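Local coordinates for protein Tubulin/ftsz, gtpase (Methanosaeta thermophila, PDB 3ZID) that binds GTP and probably hydrolyses it, and is thought to act as a tubulin-like cytoskeletal protein in the control of cell shape, at residues A[3-8]-A[104-109]; A[42-47]-A[98-103]; A[279-284]-A[307-312]. All coordinates share one frame; numbering follows the deposited sequence.

Contact 1. Residues A[3-8]-A[104-109]; sequences NVLMLG and DLIFVM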
ATOM      1  N   ASN A   3     -16.577 -11.152  -5.940  1.00 29.41           N
ATOM      2  CA  ASN A   3     -16.755  -9.782  -6.412  1.00 26.64           C
ATOM      3  C   ASN A   3     -15.698  -8.875  -5.807  1.00 28.87           C
ATOM      4  O   ASN A   3     -15.701  -8.622  -4.602  1.00 23.72           O
ATOM      5  CB  ASN A   3     -18.142  -9.256  -6.055  1.00 29.05           C
ATOM      6  CG  ASN A   3     -19.245 -10.016  -6.754  1.00 42.41           C
ATOM      7  OD1 ASN A   3     -19.522  -9.786  -7.930  1.00 45.11           O
ATOM      8  ND2 ASN A   3     -19.875 -10.937  -6.033  1.00 46.75           N
ATOM      9  N   VAL A   4     -14.808  -8.371  -6.652  1.00 25.32           N
ATOM     10  CA  VAL A   4     -13.688  -7.584  -6.179  1.00 22.40           C
ATOM     11  C   VAL A   4     -13.790  -6.167  -6.699  1.00 20.52           C
ATOM     12  O   VAL A   4     -14.026  -5.941  -7.886  1.00 21.85           O
ATOM     13  CB  VAL A   4     -12.336  -8.191  -6.630  1.00 23.51           C
ATOM     14  CG1 VAL A   4     -11.150  -7.411  -6.017  1.00 15.91           C
ATOM     15  CG2 VAL A   4     -12.268  -9.667  -6.258  1.00 23.53           C
ATOM     16  N   LEU A   5     -13.601  -5.208  -5.809  1.00 20.84           N
ATOM     17  CA  LEU A   5     -13.538  -3.816  -6.216  1.00 16.94           C
ATOM     18  C   LEU A   5     -12.134  -3.314  -5.950  1.00 21.14           C
ATOM     19  O   LEU A   5     -11.597  -3.503  -4.853  1.00 24.90           O
ATOM     20  CB  LEU A   5     -14.564  -2.986  -5.430  1.00 17.99           C
ATOM     21  CG  LEU A   5     -14.549  -1.473  -5.683  1.00 26.14           C
ATOM     22  CD1 LEU A   5     -14.881  -1.162  -7.137  1.00 18.95           C
ATOM     23  CD2 LEU A   5     -15.529  -0.750  -4.754  1.00 31.93           C
ATOM     24  N   MET A   6     -11.516  -2.691  -6.947  1.00 23.12           N
ATOM     25  CA  MET A   6     -10.220  -2.041  -6.727  1.00 19.54           C
ATOM     26  C   MET A   6     -10.320  -0.552  -7.005  1.00 23.59           C
ATOM     27  O   MET A   6     -10.782  -0.155  -8.077  1.00 19.97           O
ATOM     28  CB  MET A   6      -9.136  -2.682  -7.566  1.00 18.35           C
ATOM     29  CG  MET A   6      -9.059  -4.186  -7.306  1.00 26.79           C
ATOM     30  SD  MET A   6      -7.725  -4.988  -8.185  1.00 34.42           S
ATOM     31  CE  MET A   6      -6.320  -4.542  -7.180  1.00 30.09           C
ATOM     32  N   LEU A   7      -9.935   0.250  -6.013  1.00 15.91           N
ATOM     33  CA  LEU A   7     -10.032   1.714  -6.063  1.00 17.94           C
ATOM     34  C   LEU A   7      -8.641   2.312  -5.985  1.00 22.78           C
ATOM     35  O   LEU A   7      -7.968   2.172  -4.961  1.00 28.91           O
ATOM     36  CB  LEU A   7     -10.822   2.212  -4.858  1.00 20.32           C
ATOM     37  CG  LEU A   7     -12.227   1.647  -4.743  1.00 25.51           C
ATOM     38  CD1 LEU A   7     -12.908   2.129  -3.470  1.00 28.93           C
ATOM     39  CD2 LEU A   7     -13.021   2.055  -5.967  1.00 25.47           C
ATOM     40  N   GLY A   8      -8.203   2.975  -7.050  1.00 21.15           N
ATOM     41  CA  GLY A   8      -6.891   3.592  -7.056  1.00 15.54           C
ATOM     42  C   GLY A   8      -7.068   5.090  -6.838  1.00 26.13           C
ATOM     43  O   GLY A   8      -7.575   5.779  -7.705  1.00 28.36           O
ATOM     44  N   ASP A 104     -17.357  -8.462  -2.358  1.00 24.01           N
ATOM     45  CA  ASP A 104     -16.911  -9.231  -1.216  1.00 24.47           C
ATOM     46  C   ASP A 104     -15.541  -8.738  -0.733  1.00 21.23           C
ATOM     47  O   ASP A 104     -15.174  -8.911   0.420  1.00 19.34           O
ATOM     48  CB  ASP A 104     -16.820 -10.700  -1.610  1.00 26.70           C
ATOM     49  CG  ASP A 104     -18.064 -11.186  -2.347  1.00 33.76           C
ATOM     50  OD1 ASP A 104     -19.185 -11.028  -1.809  1.00 38.21           O
ATOM     51  OD2 ASP A 104     -17.912 -11.720  -3.468  1.00 32.68           O
ATOM     52  N   LEU A 105     -14.783  -8.137  -1.632  1.00 18.14           N
ATOM     53  CA  LEU A 105     -13.398  -7.802  -1.351  1.00 22.34           C
ATOM     54  C   LEU A 105     -13.070  -6.466  -2.002  1.00 21.34           C
ATOM     55  O   LEU A 105     -13.276  -6.281  -3.200  1.00 20.27           O
ATOM     56  CB  LEU A 105     -12.485  -8.912  -1.904  1.00 18.52           C
ATOM     57  CG  LEU A 105     -10.972  -8.729  -1.808  1.00 14.75           C
ATOM     58  CD1 LEU A 105     -10.524  -8.606  -0.363  1.00 21.97           C
ATOM     59  CD2 LEU A 105     -10.274  -9.917  -2.477  1.00 18.53           C
ATOM     60  N   ILE A 106     -12.540  -5.541  -1.222  1.00 21.29           N
ATOM     61  CA  ILE A 106     -12.255  -4.208  -1.738  1.00 20.54           C
ATOM     62  C   ILE A 106     -10.822  -3.823  -1.437  1.00 22.07           C
ATOM     63  O   ILE A 106     -10.381  -3.876  -0.287  1.00 24.49           O
ATOM     64  CB  ILE A 106     -13.247  -3.136  -1.148  1.00 26.82           C
ATOM     65  CG1 ILE A 106     -14.713  -3.565  -1.363  1.00 26.49           C
ATOM     66  CG2 ILE A 106     -12.996  -1.763  -1.762  1.00 22.67           C
ATOM     67  CD1 ILE A 106     -15.776  -2.586  -0.770  1.00 20.16           C
ATOM     68  N   PHE A 107     -10.090  -3.464  -2.480  1.00 15.23           N
ATOM     69  CA  PHE A 107      -8.756  -2.906  -2.315  1.00 14.73           C
ATOM     70  C   PHE A 107      -8.791  -1.416  -2.511  1.00 21.49           C
ATOM     71  O   PHE A 107      -9.314  -0.937  -3.513  1.00 22.61           O
ATOM     72  CB  PHE A 107      -7.769  -3.548  -3.287  1.00 13.99           C
ATOM     73  CG  PHE A 107      -7.516  -5.012  -3.003  1.00 19.06           C
ATOM     74  CD1 PHE A 107      -6.725  -5.398  -1.927  1.00 19.09           C
ATOM     75  CD2 PHE A 107      -8.090  -6.000  -3.796  1.00 25.69           C
ATOM     76  CE1 PHE A 107      -6.474  -6.760  -1.649  1.00 13.33           C
ATOM     77  CE2 PHE A 107      -7.841  -7.361  -3.547  1.00 20.03           C
ATOM     78  CZ  PHE A 107      -7.050  -7.744  -2.461  1.00 16.03           C
ATOM     79  N   VAL A 108      -8.254  -0.688  -1.533  1.00 21.60           N
ATOM     80  CA  VAL A 108      -8.110   0.769  -1.627  1.00 18.77           C
ATOM     81  C   VAL A 108      -6.632   1.117  -1.699  1.00 19.85           C
ATOM     82  O   VAL A 108      -5.891   0.974  -0.731  1.00 21.76           O
ATOM     83  CB  VAL A 108      -8.775   1.501  -0.452  1.00 16.76           C
ATOM     84  CG1 VAL A 108      -8.645   3.007  -0.628  1.00 18.15           C
ATOM     85  CG2 VAL A 108     -10.255   1.118  -0.374  1.00 18.65           C
ATOM     86  N   MET A 109      -6.219   1.550  -2.877  1.00 17.01           N
ATOM     87  CA  MET A 109      -4.821   1.752  -3.175  1.00 16.72           C
ATOM     88  C   MET A 109      -4.489   3.220  -3.258  1.00 18.53           C
ATOM     89  O   MET A 109      -5.112   3.965  -4.008  1.00 16.77           O
ATOM     90  CB  MET A 109      -4.494   1.054  -4.477  1.00 26.52           C
ATOM     91  CG  MET A 109      -5.062  -0.354  -4.509  1.00 36.03           C
ATOM     92  SD  MET A 109      -4.720  -1.114  -6.091  1.00 34.54           S
ATOM     93  CE  MET A 109      -5.533   0.033  -7.175  1.00 31.86           C
TER
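Asp104 reaches back to Asn3 with one carboxylate oxygen: OD2 takes the backbone N-H of Asn3 at 2.9 Å, almost straight (171°), on its anti side and somewhat out of the carboxylate plane. Asn3 ND2 adds a weak bond to the same oxygen, while Asn3 OD1 turns to Arg42. With an alanine here in place of Asp104, the backbone N-H of Asn3 would probably be left without its acceptor, and the weak second bond from Asn3 ND2 would go too. Asn3 O is gripped twice, by Asp104 N (2.8 Å) and Leu105 N (3.1 Å). Leu105 O then takes Leu5 N. Ile106 runs beside Leu5 on the same face of the sheet, with CG2 4.0 Å from Leu5 CD2. Phe107 N bonds to Leu5 O and its O to Leu7 N. The Phe107 ring offers an edge, CD2, to Val4 CG1 (4.0 Å) and to Met6 CG; Leu204 of helix 186-210 also touches this ring. Val108 CG2 meets Leu7 CD1. Met109 bends at chi3 (-59°), bringing CE within 3.8 Å of Gly8 CA, and its SD meets Met6 CE at 3.9 Å. This parallel pairing lies mid-sheet in the Rossmann-like tubulin/FtsZ GTPase domain, where strand 3-9 leads into the GTP-binding residues from Gln11 to Arg15.

Contact 2. Residues A[42-47]-A[98-103]; sequences RVETIA and EKRGDF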
ATOM      1  N   ARG A  42     -15.637 -11.290 -10.636  1.00 49.52           N
ATOM      2  CA  ARG A  42     -15.843  -9.995 -11.254  1.00 43.04           C
ATOM      3  C   ARG A  42     -14.903  -8.992 -10.583  1.00 39.63           C
ATOM      4  O   ARG A  42     -14.991  -8.787  -9.375  1.00 36.06           O
ATOM      5  CB  ARG A  42     -17.306  -9.603 -11.072  1.00 45.44           C
ATOM      6  CG  ARG A  42     -17.769  -8.395 -11.847  1.00 53.27           C
ATOM      7  CD  ARG A  42     -19.261  -8.254 -11.677  1.00 56.58           C
ATOM      8  NE  ARG A  42     -19.640  -7.900 -10.308  1.00 59.00           N
ATOM      9  CZ  ARG A  42     -19.843  -6.651  -9.895  1.00 54.89           C
ATOM     10  NH1 ARG A  42     -19.733  -5.652 -10.757  1.00 54.85           N
ATOM     11  NH2 ARG A  42     -20.188  -6.400  -8.634  1.00 45.57           N
ATOM     12  N   VAL A  43     -13.993  -8.392 -11.354  1.00 33.86           N
ATOM     13  CA  VAL A  43     -13.082  -7.368 -10.825  1.00 29.91           C
ATOM     14  C   VAL A  43     -13.350  -5.983 -11.404  1.00 36.34           C
ATOM     15  O   VAL A  43     -13.070  -5.733 -12.574  1.00 39.74           O
ATOM     16  CB  VAL A  43     -11.589  -7.706 -11.093  1.00 29.59           C
ATOM     17  CG1 VAL A  43     -10.684  -6.694 -10.414  1.00 23.19           C
ATOM     18  CG2 VAL A  43     -11.250  -9.108 -10.605  1.00 32.36           C
ATOM     19  N   GLU A  44     -13.856  -5.075 -10.574  1.00 35.73           N
ATOM     20  CA  GLU A  44     -14.103  -3.702 -10.998  1.00 35.14           C
ATOM     21  C   GLU A  44     -12.987  -2.780 -10.530  1.00 32.35           C
ATOM     22  O   GLU A  44     -12.444  -2.933  -9.439  1.00 27.54           O
ATOM     23  CB  GLU A  44     -15.444  -3.208 -10.451  1.00 43.54           C
ATOM     24  CG  GLU A  44     -16.634  -4.042 -10.902  1.00 49.62           C
ATOM     25  CD  GLU A  44     -17.159  -3.642 -12.266  1.00 51.68           C
ATOM     26  OE1 GLU A  44     -16.569  -2.753 -12.906  1.00 54.42           O
ATOM     27  OE2 GLU A  44     -18.156  -4.238 -12.713  1.00 61.75           O
ATOM     28  N   THR A  45     -12.631  -1.830 -11.379  1.00 27.38           N
ATOM     29  CA  THR A  45     -11.568  -0.915 -11.064  1.00 31.01           C
ATOM     30  C   THR A  45     -12.052   0.498 -11.283  1.00 28.03           C
ATOM     31  O   THR A  45     -12.652   0.797 -12.312  1.00 26.57           O
ATOM     32  CB  THR A  45     -10.335  -1.174 -11.943  1.00 33.96           C
ATOM     33  OG1 THR A  45     -10.665  -0.947 -13.317  1.00 31.40           O
ATOM     34  CG2 THR A  45      -9.854  -2.606 -11.772  1.00 28.78           C
ATOM     35  N   ILE A  46     -11.803   1.363 -10.305  1.00 27.87           N
ATOM     36  CA  ILE A  46     -12.071   2.784 -10.473  1.00 24.86           C
ATOM     37  C   ILE A  46     -10.857   3.569 -10.045  1.00 21.98           C
ATOM     38  O   ILE A  46     -10.373   3.398  -8.936  1.00 23.23           O
ATOM     39  CB  ILE A  46     -13.266   3.265  -9.653  1.00 26.01           C
ATOM     40  CG1 ILE A  46     -14.486   2.395  -9.937  1.00 25.50           C
ATOM     41  CG2 ILE A  46     -13.598   4.731  -9.997  1.00 20.95           C
ATOM     42  CD1 ILE A  46     -15.637   2.714  -9.024  1.00 31.61           C
ATOM     43  N   ALA A  47     -10.341   4.387 -10.955  1.00 22.36           N
ATOM     44  CA  ALA A  47      -9.277   5.314 -10.636  1.00 19.92           C
ATOM     45  C   ALA A  47      -9.914   6.638 -10.219  1.00 24.04           C
ATOM     46  O   ALA A  47     -10.633   7.259 -10.991  1.00 24.63           O
ATOM     47  CB  ALA A  47      -8.396   5.512 -11.831  1.00 22.08           C
ATOM     48  N   GLU A  98     -21.409   2.328  -5.827  1.00 48.40           N
ATOM     49  CA  GLU A  98     -22.657   1.578  -5.675  1.00 52.88           C
ATOM     50  C   GLU A  98     -23.291   1.167  -7.005  1.00 49.62           C
ATOM     51  O   GLU A  98     -23.981   0.153  -7.075  1.00 51.11           O
ATOM     52  CB  GLU A  98     -23.644   2.336  -4.790  1.00 63.68           C
ATOM     53  CG  GLU A  98     -23.241   2.313  -3.322  1.00 78.63           C
ATOM     54  CD  GLU A  98     -23.915   3.391  -2.495  1.00 93.69           C
ATOM     55  OE1 GLU A  98     -24.633   4.236  -3.075  1.00100.77           O
ATOM     56  OE2 GLU A  98     -23.729   3.386  -1.259  1.00 95.55           O
ATOM     57  N   LYS A  99     -23.029   1.930  -8.060  1.00 53.16           N
ATOM     58  CA  LYS A  99     -23.521   1.588  -9.394  1.00 54.23           C
ATOM     59  C   LYS A  99     -23.010   0.236  -9.881  1.00 52.35           C
ATOM     60  O   LYS A  99     -23.606  -0.366 -10.772  1.00 47.45           O
ATOM     61  CB  LYS A  99     -23.076   2.638 -10.416  1.00 56.91           C
ATOM     62  CG  LYS A  99     -23.710   4.005 -10.264  1.00 62.12           C
ATOM     63  CD  LYS A  99     -23.279   4.923 -11.398  1.00 65.89           C
ATOM     64  CE  LYS A  99     -23.966   6.280 -11.309  1.00 72.88           C
ATOM     65  NZ  LYS A  99     -23.597   7.164 -12.449  1.00 75.84           N
ATOM     66  N   ARG A 100     -21.914  -0.241  -9.292  1.00 50.11           N
ATOM     67  CA  ARG A 100     -21.271  -1.454  -9.768  1.00 44.63           C
ATOM     68  C   ARG A 100     -21.617  -2.688  -8.951  1.00 48.59           C
ATOM     69  O   ARG A 100     -21.025  -3.746  -9.146  1.00 50.06           O
ATOM     70  CB  ARG A 100     -19.764  -1.255  -9.850  1.00 44.49           C
ATOM     71  CG  ARG A 100     -19.416   0.004 -10.591  1.00 45.22           C
ATOM     72  CD  ARG A 100     -17.999   0.020 -11.098  1.00 42.94           C
ATOM     73  NE  ARG A 100     -17.766   1.237 -11.866  1.00 40.72           N
ATOM     74  CZ  ARG A 100     -16.809   1.379 -12.773  1.00 47.12           C
ATOM     75  NH1 ARG A 100     -15.984   0.368 -13.037  1.00 51.86           N
ATOM     76  NH2 ARG A 100     -16.684   2.532 -13.417  1.00 45.43           N
ATOM     77  N   GLY A 101     -22.578  -2.560  -8.041  1.00 50.99           N
ATOM     78  CA  GLY A 101     -23.104  -3.734  -7.366  1.00 52.83           C
ATOM     79  C   GLY A 101     -22.481  -4.053  -6.024  1.00 51.06           C
ATOM     80  O   GLY A 101     -21.957  -3.174  -5.335  1.00 49.22           O
ATOM     81  N   ASP A 102     -22.571  -5.322  -5.639  1.00 47.57           N
ATOM     82  CA  ASP A 102     -22.026  -5.768  -4.366  1.00 46.06           C
ATOM     83  C   ASP A 102     -20.617  -6.272  -4.549  1.00 32.90           C
ATOM     84  O   ASP A 102     -20.245  -6.710  -5.630  1.00 36.39           O
ATOM     85  CB  ASP A 102     -22.879  -6.876  -3.739  1.00 54.62           C
ATOM     86  CG  ASP A 102     -24.039  -6.341  -2.931  1.00 69.92           C
ATOM     87  OD1 ASP A 102     -23.964  -5.188  -2.461  1.00 77.71           O
ATOM     88  OD2 ASP A 102     -25.025  -7.083  -2.756  1.00 76.25           O
ATOM     89  N   PHE A 103     -19.831  -6.183  -3.483  1.00 33.73           N
ATOM     90  CA  PHE A 103     -18.457  -6.657  -3.485  1.00 30.29           C
ATOM     91  C   PHE A 103     -18.160  -7.415  -2.223  1.00 23.91           C
ATOM     92  O   PHE A 103     -18.626  -7.046  -1.149  1.00 30.62           O
ATOM     93  CB  PHE A 103     -17.494  -5.490  -3.619  1.00 26.76           C
ATOM     94  CG  PHE A 103     -17.706  -4.713  -4.860  1.00 28.62           C
ATOM     95  CD1 PHE A 103     -17.303  -5.234  -6.086  1.00 31.39           C
ATOM     96  CD2 PHE A 103     -18.368  -3.503  -4.823  1.00 25.92           C
ATOM     97  CE1 PHE A 103     -17.520  -4.535  -7.249  1.00 32.43           C
ATOM     98  CE2 PHE A 103     -18.583  -2.798  -5.972  1.00 28.95           C
ATOM     99  CZ  PHE A 103     -18.161  -3.316  -7.197  1.00 30.06           C
TER
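Arg42 drives the end of its guanidinium at the backbone carbonyl of Arg100, so that NH1 and NH2 both bond to the single atom Arg100 O, Arg42 NH1 at 2.8 Å. The oxygen sits close to the guanidinium plane and the two nitrogens lie in its carbonyl plane; each bond is bent because one acceptor is shared. The chain gets there by leaving the backbone with CG anti to N (chi1 -170°) and then kinking at chi3 (68°). Arg42 NH2 also comes 3.0 Å from Asp102 O, at the guanidinium edge, and 3.5 Å from Phe103 CE1, while Arg42 NE bonds to Asn3 OD1. Glu44 shares itself between two arginines: OE2 pairs with Arg42 NH1, and OE1 forms a salt bridge with Arg100 NH1 at 3.2 Å, met on the anti side and well out of the carboxylate plane, with the carboxylate and guanidinium planes 81° apart. The aliphatic part of this side chain is used too, Glu44 CG lying 3.8 Å from Phe103 CE1 at the edge of the ring. This network joins strand 42-49 of the Rossmann-like sheet to the connection between helix 79-98 and strand 105-111, which opens with a type I turn from Glu98 to Gly101; the positive phi of Gly101 suits glycine. Ile46 lies beneath the outstretched Arg100, Ile46 CG1 centred over one guanidinium face, 3.8 Å from Arg100 CZ, and its CD1 alongside NE. With this apolar floor on one face, the Arg100 guanidinium also forms salt bridges to Asp65, through NH1, and to Glu96, through NH2, so three carboxylates probably share its charge.

Contact 3. Residues A[279-284]-A[307-312]; sequences GSREYL and IVIKKG
Arg281 lays one face of its guanidinium over the methyl end of Ile309, whose CD1 sits 3.1 Å from the plane, displaced toward the rim and 3.3 Å from Arg281 NH1. The Tyr283 ring instead meets the other segment edge-on: Gly312 O lies near its plane, 3.6 Å from Tyr283 CD2. Ser280 grips Gly312 at both its N and its O. Ser280 N gives a nearly straight bond to Gly312 O (2.9 Å), landing on a lone pair, and Ser280 OG, anti to the carbonyl carbon (chi1 -61°), accepts from Gly312 N at 2.8 Å. A step earlier Gly279 N bonds to Val308 O, while Gly279 O receives Lys310 N from well above the carbonyl plane. The extended backbone of Gly279 would jam a side chain against the preceding carbonyl. After the short 3-10 turn Leu284 comes back over the strand, Leu284 CD1 reaching Ile307 CG2 at 3.5 Å and Ile309 CG1 at 3.9 Å; the side chains of Leu284 and Ile307 pass alongside, running opposite ways. Parallel neighbours joined through helix 286-296 make strands 270-279 and 302-309 a beta-alpha-beta crossover, here at the edge of the mixed sheet that follows the GTPase domain in tubulin/FtsZ proteins.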
ATOM      1  N   GLY A 279       1.781 -23.477  -9.443  1.00 14.53           N
ATOM      2  CA  GLY A 279       2.615 -23.962 -10.527  1.00 18.38           C
ATOM      3  C   GLY A 279       2.107 -25.271 -11.104  1.00 18.20           C
ATOM      4  O   GLY A 279       1.085 -25.781 -10.648  1.00 17.71           O
ATOM      5  N   SER A 280       2.799 -25.784 -12.123  1.00 16.98           N
ATOM      6  CA  SER A 280       2.424 -27.068 -12.727  1.00 16.43           C
ATOM      7  C   SER A 280       2.394 -28.149 -11.672  1.00 13.65           C
ATOM      8  O   SER A 280       3.202 -28.157 -10.751  1.00 18.43           O
ATOM      9  CB  SER A 280       3.375 -27.457 -13.859  1.00 16.78           C
ATOM     10  OG  SER A 280       3.341 -26.498 -14.899  1.00 18.07           O
ATOM     11  N   ARG A 281       1.456 -29.073 -11.820  1.00 17.92           N
ATOM     12  CA  ARG A 281       1.230 -30.113 -10.830  1.00 19.01           C
ATOM     13  C   ARG A 281       2.529 -30.903 -10.554  1.00 22.17           C
ATOM     14  O   ARG A 281       2.801 -31.319  -9.425  1.00 20.81           O
ATOM     15  CB  ARG A 281       0.113 -31.049 -11.331  1.00 13.89           C
ATOM     16  CG  ARG A 281      -0.324 -32.149 -10.381  1.00 15.83           C
ATOM     17  CD  ARG A 281      -1.327 -33.089 -11.083  1.00 17.73           C
ATOM     18  NE  ARG A 281      -2.569 -32.447 -11.497  1.00 18.52           N
ATOM     19  CZ  ARG A 281      -3.618 -32.193 -10.710  1.00 17.51           C
ATOM     20  NH1 ARG A 281      -3.622 -32.525  -9.418  1.00 13.14           N
ATOM     21  NH2 ARG A 281      -4.686 -31.608 -11.231  1.00 14.82           N
ATOM     22  N   GLU A 282       3.335 -31.127 -11.586  1.00 14.76           N
ATOM     23  CA  GLU A 282       4.512 -31.974 -11.386  1.00 23.43           C
ATOM     24  C   GLU A 282       5.519 -31.337 -10.417  1.00 24.28           C
ATOM     25  O   GLU A 282       6.328 -32.018  -9.821  1.00 23.06           O
ATOM     26  CB  GLU A 282       5.173 -32.363 -12.713  1.00 26.47           C
ATOM     27  CG  GLU A 282       5.694 -31.199 -13.542  1.00 29.06           C
ATOM     28  CD  GLU A 282       4.645 -30.639 -14.495  1.00 37.35           C
ATOM     29  OE1 GLU A 282       3.423 -30.886 -14.277  1.00 32.67           O
ATOM     30  OE2 GLU A 282       5.059 -29.948 -15.461  1.00 39.58           O
ATOM     31  N   TYR A 283       5.452 -30.028 -10.245  1.00 19.03           N
ATOM     32  CA  TYR A 283       6.334 -29.366  -9.298  1.00 17.66           C
ATOM     33  C   TYR A 283       5.840 -29.399  -7.862  1.00 22.07           C
ATOM     34  O   TYR A 283       6.576 -29.004  -6.961  1.00 24.23           O
ATOM     35  CB  TYR A 283       6.517 -27.917  -9.695  1.00 19.90           C
ATOM     36  CG  TYR A 283       7.227 -27.734 -11.004  1.00 24.35           C
ATOM     37  CD1 TYR A 283       8.465 -28.328 -11.233  1.00 26.59           C
ATOM     38  CD2 TYR A 283       6.685 -26.927 -11.996  1.00 19.84           C
ATOM     39  CE1 TYR A 283       9.142 -28.139 -12.420  1.00 24.72           C
ATOM     40  CE2 TYR A 283       7.353 -26.734 -13.187  1.00 25.02           C
ATOM     41  CZ  TYR A 283       8.584 -27.345 -13.394  1.00 25.05           C
ATOM     42  OH  TYR A 283       9.253 -27.149 -14.576  1.00 28.16           O
ATOM     43  N   LEU A 284       4.598 -29.828  -7.651  1.00 15.52           N
ATOM     44  CA  LEU A 284       3.939 -29.669  -6.344  1.00 16.29           C
ATOM     45  C   LEU A 284       3.899 -30.942  -5.521  1.00 19.28           C
ATOM     46  O   LEU A 284       3.088 -31.839  -5.752  1.00 24.99           O
ATOM     47  CB  LEU A 284       2.525 -29.106  -6.507  1.00 17.84           C
ATOM     48  CG  LEU A 284       2.390 -27.790  -7.277  1.00 17.27           C
ATOM     49  CD1 LEU A 284       0.930 -27.435  -7.504  1.00 18.67           C
ATOM     50  CD2 LEU A 284       3.128 -26.631  -6.619  1.00 22.36           C
ATOM     51  N   ILE A 307      -2.377 -24.289  -2.182  1.00 23.42           N
ATOM     52  CA  ILE A 307      -1.721 -24.727  -3.398  1.00 23.26           C
ATOM     53  C   ILE A 307      -2.660 -24.472  -4.573  1.00 27.34           C
ATOM     54  O   ILE A 307      -3.851 -24.767  -4.493  1.00 28.66           O
ATOM     55  CB  ILE A 307      -1.300 -26.192  -3.292  1.00 30.91           C
ATOM     56  CG1 ILE A 307      -0.669 -26.433  -1.922  1.00 36.47           C
ATOM     57  CG2 ILE A 307      -0.278 -26.522  -4.318  1.00 25.45           C
ATOM     58  CD1 ILE A 307      -0.570 -27.890  -1.537  1.00 43.29           C
ATOM     59  N   VAL A 308      -2.145 -23.842  -5.630  1.00 20.60           N
ATOM     60  CA  VAL A 308      -2.947 -23.594  -6.816  1.00 12.77           C
ATOM     61  C   VAL A 308      -2.254 -24.207  -8.017  1.00 22.16           C
ATOM     62  O   VAL A 308      -1.152 -23.817  -8.366  1.00 19.78           O
ATOM     63  CB  VAL A 308      -3.159 -22.082  -7.087  1.00 23.66           C
ATOM     64  CG1 VAL A 308      -4.115 -21.888  -8.270  1.00 19.16           C
ATOM     65  CG2 VAL A 308      -3.709 -21.391  -5.840  1.00 27.03           C
ATOM     66  N   ILE A 309      -2.915 -25.161  -8.655  1.00 17.23           N
ATOM     67  CA  ILE A 309      -2.371 -25.763  -9.843  1.00 20.81           C
ATOM     68  C   ILE A 309      -2.628 -24.879 -11.041  1.00 23.43           C
ATOM     69  O   ILE A 309      -3.760 -24.510 -11.331  1.00 26.03           O
ATOM     70  CB  ILE A 309      -2.939 -27.162 -10.056  1.00 19.20           C
ATOM     71  CG1 ILE A 309      -2.692 -27.981  -8.786  1.00 17.67           C
ATOM     72  CG2 ILE A 309      -2.316 -27.804 -11.334  1.00 23.98           C
ATOM     73  CD1 ILE A 309      -3.282 -29.331  -8.806  1.00 25.31           C
ATOM     74  N   LYS A 310      -1.559 -24.531 -11.731  1.00 21.80           N
ATOM     75  CA  LYS A 310      -1.667 -23.720 -12.917  1.00 22.48           C
ATOM     76  C   LYS A 310      -0.350 -23.889 -13.643  1.00 24.41           C
ATOM     77  O   LYS A 310       0.720 -23.747 -13.040  1.00 21.80           O
ATOM     78  CB  LYS A 310      -1.899 -22.246 -12.548  1.00 20.33           C
ATOM     79  CG  LYS A 310      -2.112 -21.339 -13.745  1.00 26.55           C
ATOM     80  CD  LYS A 310      -2.028 -19.864 -13.324  1.00 38.89           C
ATOM     81  CE  LYS A 310      -2.135 -18.903 -14.506  1.00 43.07           C
ATOM     82  NZ  LYS A 310      -1.887 -17.492 -14.079  1.00 47.62           N
ATOM     83  N   LYS A 311      -0.426 -24.189 -14.933  1.00 22.79           N
ATOM     84  CA  LYS A 311       0.762 -24.453 -15.738  1.00 27.01           C
ATOM     85  C   LYS A 311       1.835 -23.371 -15.641  1.00 28.22           C
ATOM     86  O   LYS A 311       1.594 -22.200 -15.930  1.00 33.98           O
ATOM     87  CB  LYS A 311       0.381 -24.690 -17.208  1.00 30.80           C
ATOM     88  CG  LYS A 311       1.569 -25.055 -18.103  1.00 38.25           C
ATOM     89  CD  LYS A 311       1.113 -25.530 -19.478  1.00 48.47           C
ATOM     90  CE  LYS A 311       2.286 -25.977 -20.358  1.00 54.25           C
ATOM     91  NZ  LYS A 311       3.014 -27.147 -19.780  1.00 58.44           N
ATOM     92  N   GLY A 312       3.030 -23.781 -15.226  1.00 27.59           N
ATOM     93  CA  GLY A 312       4.156 -22.872 -15.177  1.00 22.45           C
ATOM     94  C   GLY A 312       5.174 -23.264 -14.137  1.00 21.76           C
ATOM     95  O   GLY A 312       4.918 -24.103 -13.275  1.00 20.99           O
TER

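From the N terminus, strand 3-9 comes first, and contact 1 closes when strand 105-111 settles beside it, some ninety-five residues later. Contact 2 is nested inside that loop: strand 42-49 forms the other neighbour of strand 3-9, and the loop 98-103 folds back onto it just before the chain enters strand 105-111. The two touch directly, with Met6 N 2.7 Å from Glu44 O, so strand 3-9 is held between its partners in one sheet. Contact 3 opens only after both have closed; its short loop, 279-284 to 307-312, belongs to the separate mixed sheet, and its centre lies about 27 Å from that of contact 1 and about 31 Å from that of contact 2.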